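PDB 3P9Z: uroporphyrinogen III cosynthase (HemD) from Helicobacter pylori, which probably catalyses the cyclisation of the linear tetrapyrrole hydroxymethylbilane to uroporphyrinogen III, with loss of water, on the pathway to protoporphyrin IX. Local coordinates for residues L114-E120 with K137-E143; C27-L31 with F50-L56; R5-H11 with K162-T168. All coordinates share one frame; numbering follows the deposited sequence.

Interaction 1. Residues L114-E120 with K137-E143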
loop_
_atom_site.group_PDB
_atom_site.type_symbol
_atom_site.label_atom_id
_atom_site.label_comp_id
_atom_site.label_asym_id
_atom_site.label_seq_id
_atom_site.Cartn_x
_atom_site.Cartn_y
_atom_site.Cartn_z
ATOM N N LEU A 114 -8.601 -17.617 2.753
ATOM C CA LEU A 114 -7.169 -17.432 2.780
ATOM C C LEU A 114 -6.894 -15.964 2.531
ATOM O O LEU A 114 -7.221 -15.431 1.464
ATOM C CB LEU A 114 -6.484 -18.272 1.707
ATOM C CG LEU A 114 -4.954 -18.136 1.616
ATOM C CD1 LEU A 114 -4.233 -18.481 2.960
ATOM C CD2 LEU A 114 -4.458 -19.033 0.510
ATOM N N TYR A 115 -6.311 -15.321 3.531
ATOM C CA TYR A 115 -5.937 -13.914 3.447
ATOM C C TYR A 115 -4.482 -13.778 2.994
ATOM O O TYR A 115 -3.568 -14.141 3.720
ATOM C CB TYR A 115 -6.140 -13.263 4.820
ATOM C CG TYR A 115 -5.725 -11.818 4.932
ATOM C CD1 TYR A 115 -5.837 -10.937 3.849
ATOM C CD2 TYR A 115 -5.275 -11.312 6.150
ATOM C CE1 TYR A 115 -5.469 -9.587 3.973
ATOM C CE2 TYR A 115 -4.914 -9.970 6.292
ATOM C CZ TYR A 115 -5.012 -9.114 5.208
ATOM O OH TYR A 115 -4.643 -7.788 5.366
ATOM N N LEU A 116 -4.273 -13.241 1.798
ATOM C CA LEU A 116 -2.911 -13.023 1.291
ATOM C C LEU A 116 -2.491 -11.612 1.677
ATOM O O LEU A 116 -3.069 -10.619 1.203
ATOM C CB LEU A 116 -2.834 -13.299 -0.225
ATOM C CG LEU A 116 -3.351 -14.751 -0.413
ATOM C CD1 LEU A 116 -4.164 -14.997 -1.662
ATOM C CD2 LEU A 116 -2.300 -15.851 -0.233
ATOM N N ARG A 117 -1.506 -11.524 2.566
ATOM C CA ARG A 117 -1.302 -10.287 3.317
ATOM C C ARG A 117 0.148 -9.777 3.375
ATOM O O ARG A 117 1.094 -10.489 3.005
ATOM C CB ARG A 117 -1.847 -10.469 4.742
ATOM C CG ARG A 117 -1.074 -11.499 5.566
ATOM C CD ARG A 117 -1.246 -11.284 7.072
ATOM N NE ARG A 117 -0.776 -9.961 7.516
ATOM C CZ ARG A 117 -1.202 -9.334 8.616
ATOM N NH1 ARG A 117 -2.122 -9.884 9.412
ATOM N NH2 ARG A 117 -0.706 -8.142 8.925
ATOM N N ALA A 118 0.287 -8.543 3.856
ATOM C CA ALA A 118 1.562 -7.937 4.188
ATOM C C ALA A 118 2.098 -8.487 5.507
ATOM O O ALA A 118 1.333 -8.921 6.378
ATOM C CB ALA A 118 1.408 -6.436 4.292
ATOM N N LYS A 119 3.419 -8.462 5.640
ATOM C CA LYS A 119 4.076 -8.856 6.881
ATOM C C LYS A 119 3.738 -7.866 7.973
ATOM O O LYS A 119 3.526 -8.241 9.112
ATOM C CB LYS A 119 5.600 -8.888 6.700
ATOM C CG LYS A 119 6.342 -9.530 7.866
ATOM C CD LYS A 119 7.687 -10.086 7.421
ATOM C CE LYS A 119 8.219 -11.133 8.407
ATOM N NZ LYS A 119 9.044 -12.182 7.694
ATOM N N GLU A 120 3.710 -6.592 7.611
ATOM C CA GLU A 120 3.506 -5.528 8.583
ATOM C C GLU A 120 2.031 -5.407 8.923
ATOM O O GLU A 120 1.157 -5.736 8.117
ATOM C CB GLU A 120 4.094 -4.195 8.081
ATOM C CG GLU A 120 3.514 -3.700 6.752
ATOM C CD GLU A 120 4.202 -4.282 5.502
ATOM O OE1 GLU A 120 3.862 -3.839 4.382
ATOM O OE2 GLU A 120 5.081 -5.163 5.622
ATOM N N LYS A 137 -7.303 -18.497 7.357
ATOM C CA LYS A 137 -5.860 -18.557 7.543
ATOM C C LYS A 137 -5.213 -17.344 6.853
ATOM O O LYS A 137 -5.788 -16.768 5.917
ATOM C CB LYS A 137 -5.278 -19.874 6.999
ATOM C CG LYS A 137 -5.685 -21.141 7.795
ATOM C CD LYS A 137 -5.294 -21.038 9.294
ATOM C CE LYS A 137 -5.669 -22.286 10.093
ATOM N NZ LYS A 137 -7.133 -22.579 10.057
ATOM N N GLN A 138 -4.036 -16.953 7.331
ATOM C CA GLN A 138 -3.269 -15.830 6.775
ATOM C C GLN A 138 -1.945 -16.340 6.254
ATOM O O GLN A 138 -1.304 -17.168 6.911
ATOM C CB GLN A 138 -2.908 -14.831 7.866
ATOM C CG GLN A 138 -4.044 -14.335 8.678
ATOM C CD GLN A 138 -3.612 -13.209 9.585
ATOM O OE1 GLN A 138 -3.139 -13.434 10.699
ATOM N NE2 GLN A 138 -3.790 -12.000 9.126
ATOM N N ALA A 139 -1.525 -15.840 5.099
ATOM C CA ALA A 139 -0.156 -16.054 4.634
ATOM C C ALA A 139 0.438 -14.725 4.196
ATOM O O ALA A 139 -0.145 -14.008 3.383
ATOM C CB ALA A 139 -0.104 -17.061 3.492
ATOM N N VAL A 140 1.604 -14.427 4.756
ATOM C CA VAL A 140 2.416 -13.275 4.415
ATOM C C VAL A 140 3.077 -13.483 3.037
ATOM O O VAL A 140 3.928 -14.358 2.866
ATOM C CB VAL A 140 3.507 -13.084 5.501
ATOM C CG1 VAL A 140 4.532 -12.013 5.087
ATOM C CG2 VAL A 140 2.853 -12.746 6.873
ATOM N N VAL A 141 2.703 -12.680 2.050
ATOM C CA VAL A 141 3.306 -12.839 0.721
ATOM C C VAL A 141 4.144 -11.636 0.296
ATOM O O VAL A 141 4.784 -11.654 -0.762
ATOM C CB VAL A 141 2.254 -13.212 -0.365
ATOM C CG1 VAL A 141 1.562 -14.569 0.002
ATOM C CG2 VAL A 141 1.234 -12.110 -0.541
ATOM N N TYR A 142 4.141 -10.583 1.109
ATOM C CA TYR A 142 5.003 -9.437 0.802
ATOM C C TYR A 142 5.311 -8.597 2.027
ATOM O O TYR A 142 4.630 -8.695 3.050
ATOM C CB TYR A 142 4.433 -8.565 -0.343
ATOM C CG TYR A 142 3.334 -7.628 0.094
ATOM C CD1 TYR A 142 2.018 -8.072 0.175
ATOM C CD2 TYR A 142 3.606 -6.300 0.446
ATOM C CE1 TYR A 142 0.994 -7.238 0.587
ATOM C CE2 TYR A 142 2.563 -5.440 0.874
ATOM C CZ TYR A 142 1.266 -5.930 0.926
ATOM O OH TYR A 142 0.222 -5.136 1.335
ATOM N N GLU A 143 6.359 -7.780 1.892
ATOM C CA GLU A 143 6.740 -6.814 2.904
ATOM C C GLU A 143 7.167 -5.520 2.219
ATOM O O GLU A 143 7.851 -5.543 1.184
ATOM C CB GLU A 143 7.877 -7.365 3.758
ATOM C CG GLU A 143 8.167 -6.528 4.985
ATOM C CD GLU A 143 9.336 -7.047 5.806
ATOM O OE1 GLU A 143 10.008 -8.010 5.378
ATOM O OE2 GLU A 143 9.582 -6.483 6.893
HETATM O O HOH W 1 -1.839 -6.792 2.814
#
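Leu116 and Val141 meet through single methyls, CD2 of the leucine 4.1 Å from CG1 of the valine, while Ala139 CB touches Leu114 CD1 (4.4 Å) and Leu116 CD2 (4.5 Å). Further along the same face Ala118 CB sits over one face of the Tyr142 ring, 3.4 Å from its CZ; a chi1 of 79° swings that ring back over the neighbouring strand. The two strands run parallel, and Tyr115 N, donating almost straight (179°) to Lys137 O at 2.8 Å, opens a run of backbone bonds. Between Arg117 and Ala118 the register slips by one residue: Arg117 O takes Val141 N, yet Lys119 N reaches Tyr142 O, a beta bulge. A water beside it accepts from Ala118 N and also bonds Tyr142 OH. On the other face a chi3 bend (-60°) turns Arg117 toward its strand end: NE gives Ala118 O a 2.6 Å bond, and NH2 bonds Glu120 O from above that carbonyl's plane. At the polar edge, Lys119 CD runs past Glu143 OE1, whose hydrogen bond goes to Tyr29. The guanidinium is thus tied to the turn leaving its own strand, which fixes its rotation and would partly offset its charge with carbonyl dipoles.

Interaction 2. Residues C27-L31 with F50-L56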
loop_
_atom_site.group_PDB
_atom_site.type_symbol
_atom_site.label_atom_id
_atom_site.label_comp_id
_atom_site.label_asym_id
_atom_site.label_seq_id
_atom_site.Cartn_x
_atom_site.Cartn_y
_atom_site.Cartn_z
ATOM N N CYS A 27 9.160 -6.564 -1.041
ATOM C CA CYS A 27 9.839 -7.844 -1.100
ATOM C C CYS A 27 8.792 -8.955 -1.119
ATOM O O CYS A 27 7.825 -8.940 -0.364
ATOM C CB CYS A 27 10.842 -7.983 0.046
ATOM S SG CYS A 27 12.124 -6.679 0.023
ATOM N N TYR A 28 8.976 -9.898 -2.035
ATOM C CA TYR A 28 8.000 -10.964 -2.260
ATOM C C TYR A 28 8.413 -12.289 -1.640
ATOM O O TYR A 28 9.585 -12.665 -1.713
ATOM C CB TYR A 28 7.751 -11.156 -3.746
ATOM C CG TYR A 28 7.108 -9.985 -4.442
ATOM C CD1 TYR A 28 6.326 -9.056 -3.745
ATOM C CD2 TYR A 28 7.245 -9.830 -5.811
ATOM C CE1 TYR A 28 5.720 -7.983 -4.410
ATOM C CE2 TYR A 28 6.642 -8.774 -6.478
ATOM C CZ TYR A 28 5.885 -7.863 -5.777
ATOM O OH TYR A 28 5.309 -6.831 -6.467
ATOM N N TYR A 29 7.443 -12.968 -1.019
ATOM C CA TYR A 29 7.646 -14.273 -0.398
ATOM C C TYR A 29 6.735 -15.308 -1.049
ATOM O O TYR A 29 5.525 -15.095 -1.164
ATOM C CB TYR A 29 7.368 -14.225 1.107
ATOM C CG TYR A 29 8.117 -13.141 1.835
ATOM C CD1 TYR A 29 9.502 -13.222 2.016
ATOM C CD2 TYR A 29 7.454 -12.030 2.332
ATOM C CE1 TYR A 29 10.195 -12.219 2.681
ATOM C CE2 TYR A 29 8.137 -11.026 3.001
ATOM C CZ TYR A 29 9.501 -11.126 3.174
ATOM O OH TYR A 29 10.176 -10.123 3.830
ATOM N N PRO A 30 7.317 -16.430 -1.495
ATOM C CA PRO A 30 6.502 -17.478 -2.112
ATOM C C PRO A 30 5.408 -18.004 -1.175
ATOM O O PRO A 30 5.589 -18.076 0.042
ATOM C CB PRO A 30 7.531 -18.583 -2.423
ATOM C CG PRO A 30 8.808 -17.847 -2.616
ATOM C CD PRO A 30 8.756 -16.759 -1.547
ATOM N N LEU A 31 4.273 -18.347 -1.756
ATOM C CA LEU A 31 3.210 -18.991 -1.009
ATOM C C LEU A 31 3.523 -20.478 -0.905
ATOM O O LEU A 31 3.509 -21.208 -1.913
ATOM C CB LEU A 31 1.862 -18.742 -1.685
ATOM C CG LEU A 31 0.615 -19.318 -1.033
ATOM C CD1 LEU A 31 0.298 -18.590 0.278
ATOM C CD2 LEU A 31 -0.530 -19.219 -2.041
ATOM N N PHE A 50 0.343 -8.864 -7.026
ATOM C CA PHE A 50 1.593 -8.838 -7.804
ATOM C C PHE A 50 2.619 -9.845 -7.301
ATOM O O PHE A 50 3.350 -10.431 -8.085
ATOM C CB PHE A 50 2.211 -7.442 -7.797
ATOM C CG PHE A 50 1.371 -6.413 -8.467
ATOM C CD1 PHE A 50 0.669 -6.719 -9.631
ATOM C CD2 PHE A 50 1.285 -5.123 -7.941
ATOM C CE1 PHE A 50 -0.117 -5.752 -10.265
ATOM C CE2 PHE A 50 0.500 -4.150 -8.561
ATOM C CZ PHE A 50 -0.207 -4.457 -9.719
ATOM N N SER A 51 2.668 -10.020 -5.988
ATOM C CA SER A 51 3.516 -11.011 -5.365
ATOM C C SER A 51 3.185 -12.409 -5.877
ATOM O O SER A 51 4.084 -13.148 -6.257
ATOM C CB SER A 51 3.362 -10.967 -3.840
ATOM O OG SER A 51 4.196 -11.957 -3.230
ATOM N N LEU A 52 1.904 -12.775 -5.880
ATOM C CA LEU A 52 1.486 -14.107 -6.367
ATOM C C LEU A 52 1.861 -14.318 -7.834
ATOM O O LEU A 52 2.460 -15.329 -8.186
ATOM C CB LEU A 52 -0.021 -14.328 -6.156
ATOM C CG LEU A 52 -0.539 -14.434 -4.719
ATOM C CD1 LEU A 52 -2.044 -14.608 -4.743
ATOM C CD2 LEU A 52 0.128 -15.582 -3.945
ATOM N N LEU A 53 1.535 -13.337 -8.670
ATOM C CA LEU A 53 1.906 -13.342 -10.082
ATOM C C LEU A 53 3.406 -13.610 -10.351
ATOM O O LEU A 53 3.752 -14.365 -11.268
ATOM C CB LEU A 53 1.471 -12.022 -10.735
ATOM C CG LEU A 53 -0.046 -11.818 -10.833
ATOM C CD1 LEU A 53 -0.362 -10.423 -11.330
ATOM C CD2 LEU A 53 -0.683 -12.867 -11.751
ATOM N N GLU A 54 4.278 -13.004 -9.546
ATOM C CA GLU A 54 5.722 -13.144 -9.724
ATOM C C GLU A 54 6.305 -14.443 -9.161
ATOM O O GLU A 54 7.013 -15.160 -9.870
ATOM C CB GLU A 54 6.477 -11.928 -9.160
ATOM C CG GLU A 54 7.978 -11.988 -9.414
ATOM C CD GLU A 54 8.721 -10.699 -9.073
ATOM O OE1 GLU A 54 8.346 -9.627 -9.608
ATOM O OE2 GLU A 54 9.698 -10.769 -8.281
ATOM N N THR A 55 6.029 -14.742 -7.890
ATOM C CA THR A 55 6.645 -15.893 -7.231
ATOM C C THR A 55 6.088 -17.220 -7.754
ATOM O O THR A 55 6.712 -18.263 -7.583
ATOM C CB THR A 55 6.439 -15.880 -5.709
ATOM O OG1 THR A 55 5.039 -15.942 -5.436
ATOM C CG2 THR A 55 7.045 -14.622 -5.063
ATOM N N LEU A 56 4.907 -17.172 -8.372
ATOM C CA LEU A 56 4.215 -18.383 -8.823
ATOM C C LEU A 56 3.930 -18.405 -10.327
ATOM O O LEU A 56 3.121 -19.203 -10.775
ATOM C CB LEU A 56 2.894 -18.574 -8.044
ATOM C CG LEU A 56 2.924 -18.737 -6.521
ATOM C CD1 LEU A 56 1.509 -18.712 -5.987
ATOM C CD2 LEU A 56 3.646 -20.025 -6.091
HETATM O O HOH W 2 3.922 -14.832 -3.319
#
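Tyr29 O, Ser51 OG and Thr55 OG1 all bind one water, which donates to Tyr29 O at 2.7 Å and to Ser51 OG at 2.9 Å. Thr55 OG1 lies 2.6 Å from that same water, so a single molecule bridges the irregular chain after strand 19-28 to two hydroxyls one turn apart on helix 46-55. Ser51 OG has a further bond to Val141 O on the next strand. No direct hydrogen bond joins the two segments; the rest is packing, and Tyr28 carries most of it. Its ring lies flat against the helix, with Ser51 CA 3.6 Å from the ring centroid and only 5° off the normal, a CH-pi contact over the middle of the face. Glu54 comes to the ring's edge, its carboxylate turned 73° from the ring plane and OE2 3.6 Å from Tyr28 CD2. At the far end Tyr28 OH touches Phe50 CB at 3.4 Å. Thr55 has CG2 anti to its carbonyl carbon, which carries this methyl to Tyr28 CB and leaves OG1 turned to the water. Leu31 then dips inward, CD2 to Leu52 CD2 at 4.2 Å and CB to Leu56 CD1, joining a core shared with Leu65 of helix 60-66 and Leu116. The arrangement is that of a helix laid on one face of an alpha/beta domain's sheet, here beside the strand that leads in from the other domain.

Interaction 3. Residues R5-H11 with K162-T168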
loop_
_atom_site.group_PDB
_atom_site.type_symbol
_atom_site.label_atom_id
_atom_site.label_comp_id
_atom_site.label_asym_id
_atom_site.label_seq_id
_atom_site.Cartn_x
_atom_site.Cartn_y
_atom_site.Cartn_z
ATOM N N ARG A 5 8.364 27.254 -5.446
ATOM C CA ARG A 5 8.770 26.112 -4.617
ATOM C C ARG A 5 8.657 24.793 -5.393
ATOM O O ARG A 5 7.717 24.617 -6.153
ATOM C CB ARG A 5 7.927 26.073 -3.336
ATOM C CG ARG A 5 7.936 27.391 -2.544
ATOM C CD ARG A 5 7.025 27.315 -1.329
ATOM N NE ARG A 5 7.550 26.364 -0.357
ATOM C CZ ARG A 5 6.932 25.977 0.752
ATOM N NH1 ARG A 5 5.742 26.481 1.088
ATOM N NH2 ARG A 5 7.526 25.105 1.549
ATOM N N GLU A 6 9.621 23.893 -5.199
ATOM C CA GLU A 6 9.616 22.576 -5.836
ATOM C C GLU A 6 8.628 21.626 -5.155
ATOM O O GLU A 6 8.625 21.515 -3.938
ATOM C CB GLU A 6 10.999 21.938 -5.747
ATOM C CG GLU A 6 11.962 22.248 -6.889
ATOM C CD GLU A 6 12.960 21.107 -7.095
ATOM O OE1 GLU A 6 12.535 19.936 -7.255
ATOM O OE2 GLU A 6 14.174 21.383 -7.085
ATOM N N ILE A 7 7.830 20.923 -5.947
ATOM C CA ILE A 7 6.900 19.920 -5.444
ATOM C C ILE A 7 7.511 18.507 -5.593
ATOM O O ILE A 7 7.844 18.069 -6.708
ATOM C CB ILE A 7 5.536 20.041 -6.147
ATOM C CG1 ILE A 7 4.876 21.380 -5.798
ATOM C CG2 ILE A 7 4.608 18.855 -5.807
ATOM C CD1 ILE A 7 3.702 21.776 -6.704
ATOM N N VAL A 8 7.663 17.817 -4.461
ATOM C CA VAL A 8 8.263 16.479 -4.420
ATOM C C VAL A 8 7.293 15.425 -3.850
ATOM O O VAL A 8 6.743 15.591 -2.761
ATOM C CB VAL A 8 9.574 16.488 -3.597
ATOM C CG1 VAL A 8 10.309 15.154 -3.696
ATOM C CG2 VAL A 8 10.488 17.605 -4.061
ATOM N N TRP A 9 7.096 14.340 -4.602
ATOM C CA TRP A 9 6.277 13.214 -4.170
ATOM C C TRP A 9 7.146 12.233 -3.388
ATOM O O TRP A 9 8.243 11.861 -3.831
ATOM C CB TRP A 9 5.684 12.493 -5.379
ATOM C CG TRP A 9 4.744 13.319 -6.217
ATOM C CD1 TRP A 9 5.076 14.127 -7.257
ATOM C CD2 TRP A 9 3.318 13.398 -6.082
ATOM N NE1 TRP A 9 3.942 14.710 -7.799
ATOM C CE2 TRP A 9 2.850 14.275 -7.088
ATOM C CE3 TRP A 9 2.390 12.795 -5.222
ATOM C CZ2 TRP A 9 1.492 14.578 -7.250
ATOM C CZ3 TRP A 9 1.035 13.083 -5.389
ATOM C CH2 TRP A 9 0.603 13.974 -6.392
ATOM N N VAL A 10 6.656 11.821 -2.225
ATOM C CA VAL A 10 7.279 10.785 -1.425
ATOM C C VAL A 10 6.244 9.664 -1.435
ATOM O O VAL A 10 5.245 9.708 -0.710
ATOM C CB VAL A 10 7.588 11.270 0.022
ATOM C CG1 VAL A 10 8.407 10.228 0.778
ATOM C CG2 VAL A 10 8.328 12.624 0.009
ATOM N N HIS A 11 6.490 8.667 -2.283
ATOM C CA HIS A 11 5.442 7.778 -2.767
ATOM C C HIS A 11 6.094 6.509 -3.369
ATOM O O HIS A 11 7.322 6.372 -3.397
ATOM C CB HIS A 11 4.621 8.568 -3.809
ATOM C CG HIS A 11 3.511 7.796 -4.454
ATOM N ND1 HIS A 11 2.548 7.125 -3.734
ATOM C CD2 HIS A 11 3.208 7.603 -5.763
ATOM C CE1 HIS A 11 1.698 6.551 -4.569
ATOM N NE2 HIS A 11 2.083 6.817 -5.807
ATOM N N LYS A 162 13.027 24.641 0.898
ATOM C CA LYS A 162 11.691 25.199 0.666
ATOM C C LYS A 162 10.748 24.304 -0.157
ATOM O O LYS A 162 9.652 24.740 -0.507
ATOM C CB LYS A 162 11.770 26.612 0.054
ATOM C CG LYS A 162 12.552 27.593 0.902
ATOM C CD LYS A 162 12.797 28.913 0.196
ATOM C CE LYS A 162 13.504 29.879 1.160
ATOM N NZ LYS A 162 14.053 31.091 0.472
ATOM N N SER A 163 11.182 23.074 -0.461
ATOM C CA SER A 163 10.359 22.069 -1.157
ATOM C C SER A 163 9.036 21.805 -0.457
ATOM O O SER A 163 8.953 21.826 0.773
ATOM C CB SER A 163 11.089 20.721 -1.273
ATOM O OG SER A 163 12.244 20.800 -2.095
ATOM N N ILE A 164 8.012 21.542 -1.261
ATOM C CA ILE A 164 6.753 20.998 -0.769
ATOM C C ILE A 164 6.774 19.468 -0.946
ATOM O O ILE A 164 6.896 18.978 -2.062
ATOM C CB ILE A 164 5.544 21.600 -1.528
ATOM C CG1 ILE A 164 5.461 23.126 -1.325
ATOM C CG2 ILE A 164 4.247 20.936 -1.091
ATOM C CD1 ILE A 164 4.858 23.866 -2.521
ATOM N N LEU A 165 6.623 18.734 0.151
ATOM C CA LEU A 165 6.745 17.278 0.140
ATOM C C LEU A 165 5.397 16.594 0.366
ATOM O O LEU A 165 4.736 16.816 1.402
ATOM C CB LEU A 165 7.733 16.813 1.218
ATOM C CG LEU A 165 9.038 17.598 1.343
ATOM C CD1 LEU A 165 9.790 17.154 2.571
ATOM C CD2 LEU A 165 9.888 17.423 0.085
ATOM N N ILE A 166 5.013 15.762 -0.603
ATOM C CA ILE A 166 3.741 15.026 -0.550
ATOM C C ILE A 166 3.939 13.610 -0.025
ATOM O O ILE A 166 4.552 12.751 -0.701
ATOM C CB ILE A 166 3.021 14.988 -1.947
ATOM C CG1 ILE A 166 2.757 16.410 -2.463
ATOM C CG2 ILE A 166 1.715 14.187 -1.848
ATOM C CD1 ILE A 166 2.265 16.511 -3.900
ATOM N N PHE A 167 3.429 13.357 1.180
ATOM C CA PHE A 167 3.510 12.012 1.764
ATOM C C PHE A 167 2.220 11.239 1.537
ATOM O O PHE A 167 1.146 11.667 1.983
ATOM C CB PHE A 167 3.852 12.092 3.257
ATOM C CG PHE A 167 5.171 12.782 3.536
ATOM C CD1 PHE A 167 6.378 12.067 3.460
ATOM C CD2 PHE A 167 5.207 14.126 3.881
ATOM C CE1 PHE A 167 7.613 12.703 3.713
ATOM C CE2 PHE A 167 6.433 14.777 4.145
ATOM C CZ PHE A 167 7.645 14.053 4.056
ATOM N N THR A 168 2.333 10.091 0.865
ATOM C CA THR A 168 1.155 9.339 0.431
ATOM C C THR A 168 0.818 8.153 1.330
ATOM O O THR A 168 -0.183 7.491 1.107
ATOM C CB THR A 168 1.297 8.855 -1.029
ATOM O OG1 THR A 168 2.403 7.946 -1.120
ATOM C CG2 THR A 168 1.553 10.041 -1.956
#
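Ile166 packs along Trp9 from CB to tip: CB lies 3.9 Å from Val8 O and close to Trp9 CE3; CG2 touches that ring carbon at 3.7 Å. With CG1 anti to the carbonyl carbon (chi1 -58°) and the chain extended beyond it, CD1 arrives over the Trp9 six-membered ring, 3.7 Å from its centroid and essentially on the normal, a CH-pi contact. The same methyl meets Ile7 CG2 at 3.8 Å. Ile164 continues this face, which helix 214-223 covers through Leu222, Cys217 and Ala221. On the reverse face Val8 lies beside Leu165 and Val10 beside Phe167, the last three on helix 170-179. The backbones pair as parallel strands in unbroken register, alternating from Ile164 N to Glu6 O through Val10 N to Ile166 O. Both ends are finished by side chains. Arg5 grips Lys162 O side-on with two nitrogens, NE at 2.7 Å and NH2 at 3.0 Å; the NE bond lies in the carbonyl plane, whereas NH2 comes from above it. Ile164 CG1 sits over the centre of the guanidinium face, and NH2 has a second partner in Thr187. At the other end His11 ND1 and Thr168 OG1 are 2.7 Å apart in a hydrogen bond whose donor could be either. A parallel sheet with helices packed on both faces is the core of a three-layer alpha/beta domain, as in the two-domain uroporphyrinogen-III synthase fold.

In the fold
Interactions 1 and 2 belong to one side of the molecule and touch: Ser51 OG to Val141 O at 2.6 Å and Cys27 N to Glu143 O at 2.8 Å probably hydrogen-bond them, strands 19-28 and 135-146 being neighbours. Interaction 3 lies on the opposite side of the chain's centre, its centre about 31 Å from each of the others. Strand 7-10 is followed in the chain by strand 19-28. Interactions 1 and 2, in series, fall within the 150 residues that interaction 3 spans. A malonate ion, probably from the crystallisation liquor, bonds Tyr115 OH in interaction 1; in this family the substrate is thought to bind between the two domains.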